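Competence damage-inducible protein A (Enterobacter cloacae subsp. cloacae, PDB 5VU3) is of unknown function but belongs to the CinA family, some of whose members deamidate nicotinamide mononucleotide, an activity it may or may not share. Local coordinates at residues K19-R24 / A162-K167; I12-L17 / A156-L161; R31-E36 / A96-I101. All blocks are in the same frame, centred on the assembly; numbering follows the deposited sequence. Where two conformers were deposited one is given.

Contact 1. Residues K19-R24 / A162-K167. With ACT (acetate ion), chain I.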
loop_
_atom_site.group_PDB
_atom_site.type_symbol
_atom_site.label_atom_id
_atom_site.label_comp_id
_atom_site.label_asym_id
_atom_site.label_seq_id
_atom_site.Cartn_x
_atom_site.Cartn_y
_atom_site.Cartn_z
ATOM N N LYS A 19 1.703 -16.284 6.588
ATOM C CA LYS A 19 0.869 -17.345 7.149
ATOM C C LYS A 19 1.131 -17.519 8.642
ATOM O O LYS A 19 0.190 -17.619 9.443
ATOM C CB LYS A 19 1.109 -18.655 6.402
ATOM C CG LYS A 19 0.241 -19.803 6.873
ATOM C CD LYS A 19 0.469 -21.026 5.998
ATOM C CE LYS A 19 -0.477 -22.156 6.354
ATOM N NZ LYS A 19 -0.172 -23.363 5.536
ATOM N N LYS A 20 2.408 -17.550 9.037
ATOM C CA LYS A 20 2.747 -17.636 10.456
ATOM C C LYS A 20 2.180 -16.447 11.223
ATOM O O LYS A 20 1.611 -16.601 12.311
ATOM C CB LYS A 20 4.264 -17.691 10.633
ATOM C CG LYS A 20 4.893 -19.071 10.574
ATOM C CD LYS A 20 6.369 -18.957 10.213
ATOM C CE LYS A 20 7.218 -20.006 10.912
ATOM N NZ LYS A 20 7.762 -19.497 12.204
ATOM N N LEU A 21 2.351 -15.244 10.671
ATOM C CA LEU A 21 1.902 -14.031 11.342
ATOM C C LEU A 21 0.384 -13.999 11.471
ATOM O O LEU A 21 -0.148 -13.635 12.528
ATOM C CB LEU A 21 2.417 -12.811 10.571
ATOM C CG LEU A 21 2.044 -11.419 11.076
ATOM C CD1 LEU A 21 2.594 -11.208 12.477
ATOM C CD2 LEU A 21 2.590 -10.356 10.113
ATOM N N ALA A 22 -0.326 -14.379 10.405
ATOM C CA ALA A 22 -1.779 -14.506 10.464
ATOM C C ALA A 22 -2.216 -15.385 11.631
ATOM O O ALA A 22 -3.149 -15.043 12.367
ATOM C CB ALA A 22 -2.301 -15.083 9.146
ATOM N N SER A 23 -1.555 -16.532 11.808
ATOM C CA SER A 23 -1.911 -17.434 12.899
ATOM C C SER A 23 -1.740 -16.758 14.252
ATOM O O SER A 23 -2.639 -16.809 15.104
ATOM C CB SER A 23 -1.064 -18.705 12.830
ATOM O OG SER A 23 -1.632 -19.651 11.944
ATOM N N ARG A 24 -0.583 -16.123 14.475
ATOM C CA ARG A 24 -0.321 -15.493 15.769
ATOM C C ARG A 24 -1.325 -14.385 16.053
ATOM O O ARG A 24 -1.869 -14.288 17.159
ATOM C CB ARG A 24 1.096 -14.923 15.821
ATOM C CG ARG A 24 2.192 -15.826 15.303
ATOM C CD ARG A 24 2.750 -16.721 16.389
ATOM N NE ARG A 24 4.029 -17.318 16.005
ATOM C CZ ARG A 24 4.178 -18.226 15.043
ATOM N NH1 ARG A 24 3.127 -18.651 14.349
ATOM N NH2 ARG A 24 5.381 -18.713 14.775
ATOM N N ALA A 162 9.682 -11.064 9.420
ATOM C CA ALA A 162 10.361 -12.092 10.204
ATOM C C ALA A 162 10.563 -11.638 11.641
ATOM O O ALA A 162 10.378 -12.418 12.586
ATOM C CB ALA A 162 11.706 -12.439 9.564
ATOM N N GLU A 163 10.944 -10.375 11.823
ATOM C CA GLU A 163 11.122 -9.844 13.166
ATOM C C GLU A 163 9.811 -9.826 13.938
ATOM O O GLU A 163 9.778 -10.188 15.118
ATOM C CB GLU A 163 11.725 -8.444 13.082
ATOM C CG GLU A 163 13.165 -8.452 12.603
ATOM C CD GLU A 163 13.981 -9.529 13.298
ATOM O OE1 GLU A 163 14.392 -9.288 14.453
ATOM O OE2 GLU A 163 14.200 -10.610 12.700
ATOM N N LEU A 164 8.721 -9.392 13.297
ATOM C CA LEU A 164 7.438 -9.351 13.993
ATOM C C LEU A 164 6.992 -10.746 14.406
ATOM O O LEU A 164 6.479 -10.937 15.514
ATOM C CB LEU A 164 6.366 -8.697 13.119
ATOM C CG LEU A 164 5.019 -8.527 13.838
ATOM C CD1 LEU A 164 5.208 -7.780 15.165
ATOM C CD2 LEU A 164 3.981 -7.808 12.964
ATOM N N VAL A 165 7.168 -11.734 13.522
ATOM C CA VAL A 165 6.799 -13.107 13.864
ATOM C C VAL A 165 7.533 -13.548 15.124
ATOM O O VAL A 165 6.937 -14.102 16.055
ATOM C CB VAL A 165 7.084 -14.053 12.683
ATOM C CG1 VAL A 165 7.049 -15.502 13.152
ATOM C CG2 VAL A 165 6.058 -13.834 11.581
ATOM N N THR A 166 8.841 -13.296 15.171
ATOM C CA THR A 166 9.628 -13.644 16.349
ATOM C C THR A 166 9.112 -12.931 17.590
ATOM O O THR A 166 8.966 -13.546 18.653
ATOM C CB THR A 166 11.096 -13.297 16.114
ATOM O OG1 THR A 166 11.589 -14.053 15.002
ATOM C CG2 THR A 166 11.924 -13.623 17.354
ATOM N N LYS A 167 8.822 -11.632 17.470
ATOM C CA LYS A 167 8.356 -10.865 18.620
ATOM C C LYS A 167 7.023 -11.370 19.150
ATOM O O LYS A 167 6.725 -11.171 20.333
ATOM C CB LYS A 167 8.248 -9.385 18.251
ATOM C CG LYS A 167 9.602 -8.694 18.099
ATOM C CD LYS A 167 9.471 -7.386 17.337
ATOM C CE LYS A 167 10.723 -6.535 17.459
ATOM N NZ LYS A 167 11.976 -7.318 17.290
HETATM C C ACT I . 3.794 -22.560 12.911
HETATM O O ACT I . 4.371 -21.644 13.559
HETATM O OXT ACT I . 2.784 -23.241 13.242
HETATM C CH3 ACT I . 4.425 -22.889 11.521
#

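Contact 2. Residues I12-L17 / A156-L161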
loop_
_atom_site.group_PDB
_atom_site.type_symbol
_atom_site.label_atom_id
_atom_site.label_comp_id
_atom_site.label_asym_id
_atom_site.label_seq_id
_atom_site.Cartn_x
_atom_site.Cartn_y
_atom_site.Cartn_z
ATOM N N ILE A 12 12.806 -18.917 5.168
ATOM C CA ILE A 12 11.357 -18.763 5.263
ATOM C C ILE A 12 10.928 -17.711 4.245
ATOM O O ILE A 12 11.425 -16.582 4.281
ATOM C CB ILE A 12 10.937 -18.358 6.686
ATOM C CG1 ILE A 12 11.690 -19.198 7.723
ATOM C CG2 ILE A 12 9.439 -18.505 6.883
ATOM C CD1 ILE A 12 11.350 -18.845 9.158
ATOM N N THR A 13 10.009 -18.068 3.348
ATOM C CA THR A 13 9.535 -17.100 2.367
ATOM C C THR A 13 8.596 -16.089 3.025
ATOM O O THR A 13 8.067 -16.312 4.116
ATOM C CB THR A 13 8.787 -17.782 1.222
ATOM O OG1 THR A 13 7.556 -18.321 1.718
ATOM C CG2 THR A 13 9.622 -18.901 0.589
ATOM N N VAL A 14 8.362 -14.983 2.315
ATOM C CA VAL A 14 7.400 -13.982 2.776
ATOM C C VAL A 14 6.023 -14.613 2.960
ATOM O O VAL A 14 5.331 -14.351 3.953
ATOM C CB VAL A 14 7.373 -12.788 1.798
ATOM C CG1 VAL A 14 6.118 -11.937 1.999
ATOM C CG2 VAL A 14 8.613 -11.946 1.973
ATOM N N ALA A 15 5.622 -15.492 2.035
ATOM C CA ALA A 15 4.321 -16.151 2.148
ATOM C C ALA A 15 4.253 -17.055 3.372
ATOM O O ALA A 15 3.220 -17.120 4.051
ATOM C CB ALA A 15 4.020 -16.953 0.879
ATOM N N GLU A 16 5.339 -17.773 3.668
ATOM C CA GLU A 16 5.377 -18.562 4.893
ATOM C C GLU A 16 5.267 -17.670 6.125
ATOM O O GLU A 16 4.603 -18.027 7.110
ATOM C CB GLU A 16 6.669 -19.373 4.943
ATOM C CG GLU A 16 6.693 -20.608 4.052
ATOM C CD GLU A 16 8.011 -21.349 4.152
ATOM O OE1 GLU A 16 8.026 -22.452 4.739
ATOM O OE2 GLU A 16 9.032 -20.817 3.652
ATOM N N LEU A 17 5.928 -16.515 6.088
ATOM C CA LEU A 17 5.918 -15.589 7.219
ATOM C C LEU A 17 4.535 -14.981 7.431
ATOM O O LEU A 17 4.081 -14.835 8.570
ATOM C CB LEU A 17 6.957 -14.489 6.994
ATOM C CG LEU A 17 8.428 -14.868 7.121
ATOM C CD1 LEU A 17 9.319 -13.677 6.726
ATOM C CD2 LEU A 17 8.738 -15.317 8.549
ATOM N N ALA A 156 13.792 -5.790 2.874
ATOM C CA ALA A 156 13.202 -5.026 3.971
ATOM C C ALA A 156 11.820 -5.556 4.325
ATOM O O ALA A 156 11.471 -5.663 5.507
ATOM C CB ALA A 156 13.132 -3.545 3.611
ATOM N N VAL A 157 11.020 -5.895 3.313
ATOM C CA VAL A 157 9.703 -6.472 3.566
ATOM C C VAL A 157 9.837 -7.775 4.343
ATOM O O VAL A 157 9.151 -7.994 5.350
ATOM C CB VAL A 157 8.943 -6.670 2.244
ATOM C CG1 VAL A 157 7.716 -7.571 2.456
ATOM C CG2 VAL A 157 8.522 -5.317 1.675
ATOM N N HIS A 158 10.729 -8.633 3.907
ATOM C CA HIS A 158 10.958 -9.897 4.580
ATOM C C HIS A 158 11.425 -9.688 6.000
ATOM O O HIS A 158 10.947 -10.283 6.889
ATOM C CB HIS A 158 11.939 -10.766 3.795
ATOM C CG HIS A 158 12.275 -12.084 4.429
ATOM N ND1 HIS A 158 13.147 -12.209 5.472
ATOM C CD2 HIS A 158 11.854 -13.334 4.150
ATOM C CE1 HIS A 158 13.260 -13.475 5.799
ATOM N NE2 HIS A 158 12.474 -14.177 5.020
ATOM N N TYR A 159 12.375 -8.797 6.166
ATOM C CA TYR A 159 12.933 -8.547 7.491
ATOM C C TYR A 159 11.870 -8.020 8.456
ATOM O O TYR A 159 11.798 -8.467 9.607
ATOM C CB TYR A 159 14.116 -7.578 7.378
ATOM C CG TYR A 159 14.679 -7.095 8.698
ATOM C CD1 TYR A 159 15.707 -7.783 9.338
ATOM C CD2 TYR A 159 14.204 -5.929 9.291
ATOM C CE1 TYR A 159 16.227 -7.336 10.545
ATOM C CE2 TYR A 159 14.717 -5.475 10.489
ATOM C CZ TYR A 159 15.723 -6.179 11.113
ATOM O OH TYR A 159 16.221 -5.713 12.307
ATOM N N SER A 160 11.020 -7.089 8.003
ATOM C CA SER A 160 9.997 -6.544 8.897
ATOM C C SER A 160 9.052 -7.635 9.373
ATOM O O SER A 160 8.648 -7.654 10.544
ATOM C CB SER A 160 9.212 -5.420 8.209
ATOM O OG SER A 160 8.355 -5.914 7.185
ATOM N N LEU A 161 8.710 -8.573 8.483
ATOM C CA LEU A 161 7.782 -9.639 8.838
ATOM C C LEU A 161 8.440 -10.677 9.735
ATOM O O LEU A 161 7.821 -11.158 10.693
ATOM C CB LEU A 161 7.251 -10.301 7.562
ATOM C CG LEU A 161 6.332 -9.402 6.725
ATOM C CD1 LEU A 161 6.221 -9.933 5.287
ATOM C CD2 LEU A 161 4.957 -9.313 7.380
#

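Contact 3. Residues R31-E36 / A96-I101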
loop_
_atom_site.group_PDB
_atom_site.type_symbol
_atom_site.label_atom_id
_atom_site.label_comp_id
_atom_site.label_asym_id
_atom_site.label_seq_id
_atom_site.Cartn_x
_atom_site.Cartn_y
_atom_site.Cartn_z
ATOM N N ARG A 31 -5.119 -6.955 15.715
ATOM C CA ARG A 31 -5.185 -6.360 14.390
ATOM C C ARG A 31 -3.872 -5.650 14.083
ATOM O O ARG A 31 -3.254 -5.053 14.974
ATOM C CB ARG A 31 -6.363 -5.391 14.298
ATOM C CG ARG A 31 -7.603 -5.926 14.999
ATOM C CD ARG A 31 -8.879 -5.234 14.558
ATOM N NE ARG A 31 -8.939 -3.843 14.989
ATOM C CZ ARG A 31 -10.069 -3.193 15.258
ATOM N NH1 ARG A 31 -11.238 -3.813 15.156
ATOM N NH2 ARG A 31 -10.029 -1.924 15.634
ATOM N N LEU A 32 -3.454 -5.722 12.818
ATOM C CA LEU A 32 -2.180 -5.202 12.343
ATOM C C LEU A 32 -2.403 -4.071 11.345
ATOM O O LEU A 32 -3.352 -4.102 10.555
ATOM C CB LEU A 32 -1.357 -6.306 11.661
ATOM C CG LEU A 32 -0.068 -5.900 10.943
ATOM C CD1 LEU A 32 0.985 -5.490 11.963
ATOM C CD2 LEU A 32 0.442 -7.033 10.066
ATOM N N THR A 33 -1.508 -3.081 11.370
ATOM C CA THR A 33 -1.518 -2.001 10.392
ATOM C C THR A 33 -0.073 -1.657 10.048
ATOM O O THR A 33 0.857 -2.002 10.785
ATOM C CB THR A 33 -2.274 -0.769 10.915
ATOM O OG1 THR A 33 -2.372 0.232 9.890
ATOM C CG2 THR A 33 -1.558 -0.151 12.108
ATOM N N THR A 34 0.121 -0.991 8.908
ATOM C CA THR A 34 1.468 -0.728 8.412
ATOM C C THR A 34 1.570 0.679 7.837
ATOM O O THR A 34 0.601 1.230 7.310
ATOM C CB THR A 34 1.893 -1.726 7.322
ATOM O OG1 THR A 34 0.933 -1.701 6.257
ATOM C CG2 THR A 34 1.994 -3.132 7.886
ATOM N N ALA A 35 2.769 1.249 7.948
ATOM C CA ALA A 35 3.116 2.511 7.307
ATOM C C ALA A 35 4.455 2.324 6.613
ATOM O O ALA A 35 5.455 2.015 7.271
ATOM C CB ALA A 35 3.180 3.649 8.331
ATOM N N GLU A 36 4.482 2.508 5.296
ATOM C CA GLU A 36 5.663 2.215 4.486
ATOM C C GLU A 36 6.207 3.477 3.847
ATOM O O GLU A 36 5.476 4.178 3.145
ATOM C CB GLU A 36 5.345 1.222 3.366
ATOM C CG GLU A 36 4.838 -0.111 3.829
ATOM C CD GLU A 36 4.424 -0.967 2.648
ATOM O OE1 GLU A 36 5.281 -1.222 1.774
ATOM O OE2 GLU A 36 3.238 -1.346 2.584
ATOM N N ALA A 96 3.490 4.672 15.988
ATOM C CA ALA A 96 2.501 5.032 16.997
ATOM C C ALA A 96 1.273 5.664 16.356
ATOM O O ALA A 96 0.134 5.361 16.732
ATOM C CB ALA A 96 3.122 5.984 18.025
ATOM N N SER A 97 1.486 6.547 15.386
ATOM C CA SER A 97 0.371 7.256 14.769
ATOM C C SER A 97 -0.490 6.319 13.922
ATOM O O SER A 97 -1.722 6.342 14.021
ATOM C CB SER A 97 0.901 8.413 13.928
ATOM O OG SER A 97 -0.121 8.952 13.110
ATOM N N ILE A 98 0.131 5.488 13.078
ATOM C CA ILE A 98 -0.683 4.629 12.211
ATOM C C ILE A 98 -1.450 3.607 13.041
ATOM O O ILE A 98 -2.580 3.241 12.698
ATOM C CB ILE A 98 0.174 3.955 11.120
ATOM C CG1 ILE A 98 -0.718 3.287 10.062
ATOM C CG2 ILE A 98 1.141 2.928 11.717
ATOM C CD1 ILE A 98 -1.639 4.247 9.323
ATOM N N ARG A 99 -0.871 3.158 14.154
ATOM C CA ARG A 99 -1.583 2.258 15.054
ATOM C C ARG A 99 -2.860 2.907 15.580
ATOM O O ARG A 99 -3.907 2.255 15.677
ATOM C CB ARG A 99 -0.652 1.848 16.198
ATOM C CG ARG A 99 -1.263 0.906 17.203
ATOM C CD ARG A 99 -0.300 0.587 18.337
ATOM N NE ARG A 99 -0.984 -0.123 19.413
ATOM C CZ ARG A 99 -1.451 0.441 20.523
ATOM N NH1 ARG A 99 -1.301 1.740 20.739
ATOM N NH2 ARG A 99 -2.071 -0.306 21.430
ATOM N N ASP A 100 -2.803 4.200 15.893
ATOM C CA ASP A 100 -3.992 4.896 16.377
ATOM C C ASP A 100 -4.984 5.163 15.249
ATOM O O ASP A 100 -6.195 4.971 15.415
ATOM C CB ASP A 100 -3.586 6.204 17.048
ATOM C CG ASP A 100 -2.815 5.983 18.325
ATOM O OD1 ASP A 100 -3.115 4.994 19.034
ATOM O OD2 ASP A 100 -1.913 6.800 18.615
ATOM N N ILE A 101 -4.489 5.634 14.102
ATOM C CA ILE A 101 -5.372 5.945 12.979
ATOM C C ILE A 101 -6.153 4.709 12.553
ATOM O O ILE A 101 -7.350 4.784 12.237
ATOM C CB ILE A 101 -4.553 6.533 11.813
ATOM C CG1 ILE A 101 -4.126 7.973 12.123
ATOM C CG2 ILE A 101 -5.339 6.484 10.503
ATOM C CD1 ILE A 101 -2.921 8.428 11.301
#

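Contact 1. Residues K19-R24 / A162-K167
R24 and V165, which touch across the contact, are also joined through one hydroxyl: S169 OG is hydrogen-bonded to both R24 NE and V165 O and so ties the arginine to the end of the neighbouring helix. Directly, R24 NH2 comes to 4.0 Å from V165 CG1, which meets the guanidinium obliquely. An acetate, probably from the crystallisation liquor, adds a lesser link. R24 NH1 and R24 NH2 each lie 3.3 Å from ACT O, but an N-H...O angle of 133° at both marks the bonds as weak, and the position of the acetate says little about a natural ligand.

V165 carries the contact with its two methyl branches. V165 CG1 stands anti to the backbone N (chi1 165°) and reaches the charged ends of K20 and R24, with K20 NZ 4.2 Å from V165 CG1 at the end of a chain bent at both its outer torsions. The other methyl turns inward, V165 CG2 lying 3.9 Å from L21 CB. The aliphatic body of K20 also passes close to the acetate methyl.

Deeper in, L21 and L164 cross at about a right angle, and L21 CD1 comes to 3.7 Å from L164 CD2. Both residues are buried. L164 continues onto V106, I108 and I134, and both leucines touch L32, so their side chains help to fill the layer between the helix pair and the sheet.

The segment axes approach to 9.6 Å and run 34° from parallel. Residues 19-24 and 162-167 thus join the first and last helices of the chain, 14-28 and 149-167, side by side on one face of the mixed sheet, as in an alpha/beta/alpha sandwich.

Contact 2. Residues I12-L17 / A156-L161
The CG of H158 is anti to that residue's backbone N (chi1 178°), which swings the imidazole out to I12, while L17 CG lies beside the backbone N (chi1 -72°) and directs CD1 over the ring. The ring thus lies against the start of helix 14-28, where T13 and E16 form a capping box. T13 OG1 accepts from E16 N at 3.0 Å, and T13 N donates to E16 OE2 at 2.9 Å. The second bond meets the anti side of the carboxylate, somewhat out of its plane. The N-H groups of T13 and E16 therefore each find an acceptor within the segment.

The carbonyl just before the cap serves the other helix. H158 NE2 donates to I12 O over 2.7 Å, with an N-H...O angle of 143°; the oxygen lies in the ring plane, so the bond is short but somewhat bent at the hydrogen. This direction puts a proton on NE2.

Beside this bond the packing is apolar. V14 and H158 run antiparallel alongside each other, and V14 CG2 sits at the ring edge, 4.0 Å from H158 CB. The other methyl, V14 CG1, is 3.9 Å from L161 CD1, the two side chains crossing at about a right angle. L43 and A46 of helix 42-49 touch L161 and V14 respectively.

L17 also rests on L161 CB, and its CD1 makes a CH-pi contact with one face of H158: L17 CD1 is 3.8 Å from the centroid of the H158 ring, displaced from the ring centre toward CD2 and NE2, its nearest ring atoms.

Contact 3. Residues R31-E36 / A96-I101
Strand 32-36 and helix 96-101 run at 134° between their N-to-C directions, their axes approaching to 7.9 Å, and the nearest CA atoms are those of T33 and R99 at 6.3 Å. T33 and A35, two residues apart on the strand, both direct their CB atoms at the helix, and I98 is the helix side chain that meets both.

T33 and I98 cross obliquely. With the T33 hydroxyl anti to the backbone N (chi1 -175°), T33 OG1 lies 3.5 Å from I98 CG1. That is an apolar neighbour, and the polar need of OG1 is met by a hydrogen bond to V59 O on the adjoining strand 57-63. The other branch comes down on the helix backbone, T33 CG2 lying 3.6 Å from I98 O and 3.8 Å from R99 CA.

I98 CG1, also anti to its backbone N (chi1 -169°), passes 3.7 Å from T34 O as well as meeting T33 OG1. I98 CG2 lies against A35 CB at 4.0 Å and also nears T33 CG2. The contact is thus buried packing of a strand of the sheet against the helix over that face. R99 contributes little besides its backbone, since its chain leads away and its NE is hydrogen-bonded to D105 O.

Around this packing, S107 of strand 106-112 touches T33, I98 and R99. T34 points to the far side of the sheet, against L43 and L47 of helix 42-49, and L32 packs there on L21 and L25 of helix 14-28. At the C-terminal end of helix 88-101, I101 O accepts from R71 NE of the second subunit, and I101 packs on I72 of that subunit.

Contacts 1 and 2 join the same two helices, 14-28 and 149-167, at successive levels, and they touch each other directly, L21 CD2 lying 3.8 Å from L161 CD2. Contact 2 is the partly buried end, where a histidine-carbonyl bond and a capping box add polar chemistry. Contact 1 is buried through its leucines and valine, with K20 and R24 on its more exposed side. Contact 3 lies across the sheet from this pair, is buried, and relies on I98 against T33 and A35. Strand 32-37 bears on both sides: T33 and A35 face helix 88-101, whereas L32 turns its other face toward contact 1. Contacts 2 and 3 do not touch.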